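Local coordinates for protein reducing end xylose-releasing exo-oligoxylanase (Paenibacillus barengoltzii G22, PDB 5YXT) that probably releases xylose from the reducing end of xylo-oligosaccharides as a family 8 glycoside hydrolase, at residues C[14-19]-C[328-333]. Sequence-based numbering, arbitrary orientation.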
loop_
_atom_site.group_PDB
_atom_site.type_symbol
_atom_site.label_atom_id
_atom_site.label_comp_id
_atom_site.label_asym_id
_atom_site.label_seq_id
_atom_site.Cartn_x
_atom_site.Cartn_y
_atom_site.Cartn_z
ATOM N N ARG C 14 -6.089 14.564 18.817
ATOM C CA ARG C 14 -6.431 13.259 18.275
ATOM C C ARG C 14 -5.972 12.161 19.229
ATOM O O ARG C 14 -4.834 12.178 19.704
ATOM C CB ARG C 14 -5.766 13.114 16.906
ATOM C CG ARG C 14 -6.134 11.913 16.062
ATOM C CD ARG C 14 -5.995 12.231 14.544
ATOM N NE ARG C 14 -4.622 12.520 14.125
ATOM C CZ ARG C 14 -4.100 13.738 14.068
ATOM N NH1 ARG C 14 -4.848 14.772 14.401
ATOM N NH2 ARG C 14 -2.835 13.933 13.678
ATOM N N ASN C 15 -6.860 11.219 19.535
ATOM C CA ASN C 15 -6.477 9.979 20.213
ATOM C C ASN C 15 -6.318 8.952 19.101
ATOM O O ASN C 15 -7.262 8.242 18.750
ATOM C CB ASN C 15 -7.508 9.541 21.250
ATOM C CG ASN C 15 -7.105 8.260 21.979
ATOM O OD1 ASN C 15 -6.284 7.476 21.487
ATOM N ND2 ASN C 15 -7.690 8.037 23.155
ATOM N N LEU C 16 -5.107 8.892 18.541
ATOM C CA LEU C 16 -4.876 8.095 17.342
ATOM C C LEU C 16 -5.134 6.614 17.597
ATOM O O LEU C 16 -5.687 5.924 16.737
ATOM C CB LEU C 16 -3.450 8.312 16.831
ATOM C CG LEU C 16 -3.249 7.844 15.385
ATOM C CD1 LEU C 16 -4.283 8.487 14.490
ATOM C CD2 LEU C 16 -1.831 8.108 14.851
ATOM N N LEU C 17 -4.740 6.105 18.768
ATOM C CA LEU C 17 -4.981 4.693 19.069
ATOM C C LEU C 17 -6.472 4.374 19.027
ATOM O O LEU C 17 -6.884 3.360 18.450
ATOM C CB LEU C 17 -4.398 4.342 20.435
ATOM C CG LEU C 17 -2.869 4.314 20.499
ATOM C CD1 LEU C 17 -2.343 4.340 21.932
ATOM C CD2 LEU C 17 -2.351 3.109 19.759
ATOM N N ALA C 18 -7.296 5.244 19.613
ATOM C CA ALA C 18 -8.737 5.014 19.585
ATOM C C ALA C 18 -9.276 5.129 18.169
ATOM O O ALA C 18 -10.135 4.340 17.763
ATOM C CB ALA C 18 -9.444 5.995 20.515
ATOM N N GLU C 19 -8.795 6.118 17.410
ATOM C CA GLU C 19 -9.150 6.221 16.001
ATOM C C GLU C 19 -8.884 4.917 15.282
ATOM O O GLU C 19 -9.713 4.448 14.493
ATOM C CB GLU C 19 -8.350 7.344 15.347
ATOM C CG GLU C 19 -8.651 8.736 15.845
ATOM C CD GLU C 19 -8.408 9.775 14.765
ATOM O OE1 GLU C 19 -7.557 9.520 13.888
ATOM O OE2 GLU C 19 -9.056 10.846 14.799
ATOM N N ALA C 328 5.320 8.979 14.725
ATOM C CA ALA C 328 5.261 9.693 13.453
ATOM C C ALA C 328 3.932 9.508 12.725
ATOM O O ALA C 328 3.585 10.341 11.876
ATOM C CB ALA C 328 6.404 9.240 12.558
ATOM N N SER C 329 3.165 8.466 13.060
ATOM C CA SER C 329 1.874 8.246 12.409
ATOM C C SER C 329 0.893 9.394 12.630
ATOM O O SER C 329 -0.104 9.487 11.906
ATOM C CB SER C 329 1.265 6.931 12.902
ATOM O OG SER C 329 1.938 5.814 12.326
ATOM N N LEU C 330 1.139 10.261 13.613
ATOM C CA LEU C 330 0.373 11.500 13.721
ATOM C C LEU C 330 0.469 12.348 12.454
ATOM O O LEU C 330 -0.408 13.175 12.202
ATOM C CB LEU C 330 0.851 12.307 14.929
ATOM C CG LEU C 330 0.442 11.809 16.321
ATOM C CD1 LEU C 330 1.059 12.697 17.370
ATOM C CD2 LEU C 330 -1.085 11.780 16.481
ATOM N N ALA C 331 1.503 12.153 11.640
ATOM C CA ALA C 331 1.631 12.866 10.372
ATOM C C ALA C 331 1.457 11.951 9.159
ATOM O O ALA C 331 1.897 12.296 8.058
ATOM C CB ALA C 331 2.984 13.582 10.304
ATOM N N ALA C 332 0.822 10.792 9.326
ATOM C CA ALA C 332 0.729 9.822 8.244
ATOM C C ALA C 332 -0.677 9.241 8.182
ATOM O O ALA C 332 -1.494 9.421 9.087
ATOM C CB ALA C 332 1.760 8.698 8.413
ATOM N N ASP C 333 -0.940 8.515 7.101
ATOM C CA ASP C 333 -2.214 7.831 6.925
ATOM C C ASP C 333 -2.004 6.664 5.976
ATOM O O ASP C 333 -1.072 6.665 5.173
ATOM C CB ASP C 333 -3.291 8.775 6.380
ATOM C CG ASP C 333 -4.688 8.300 6.693
ATOM O OD1 ASP C 333 -5.007 8.148 7.895
ATOM O OD2 ASP C 333 -5.464 8.075 5.739
#
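The backbone oxygen of L330 receives the guanidinium of R14: NH2 lies 2.9 Å from L330 O, but the N-H bends well away from the straight line (127°), so the hydrogen bond is weak. The carbonyl sits at the edge of the guanidinium, near its plane, where the N-H groups point. The length of the arginine chain carries the guanidinium across from the loop before helix 16-20, and the bend at chi3 (64°) turns its edge, with NH2, to L330 O. Its other terminal nitrogen, NH1, forms a salt bridge with E274, a stronger partner that probably fixes the rotation of the group.

Alongside this polar link runs an apolar one. L16, in the first turn of its helix, sends out CD2 as the touching branch, 3.8 Å from S329 CB. Leucine suits this buried place because its apolar side chain, with CG anti to the backbone N (chi1 -164°), is long enough to bring CD2 against both S329 and L330. The two leucines meet methyl to methyl, L16 CD2 lying 4.1 Å from L330 CD2. L330 CD2 in its turn comes within 3.9 Å of R14 NH2, so L330 packs against both the arginine and L16. S329 meets L16 CD2 with its CB and its backbone carbonyl, while its hydroxyl is hydrogen-bonded to Q290 and to the backbone oxygen of A337.

N15 caps helix 16-20: the short asparagine amide lets OD1 turn back to A18 N in the first turn, the donor lying above the carbonyl plane. The arrangement is buried packing between the N-terminal part of the chain and the loop, with a short 3-10 turn, between helices 318-327 and 335-345, both set against helix 355-369 in a mainly helical fold, consistent with the (alpha/alpha)6 barrel of glycoside hydrolase family 8.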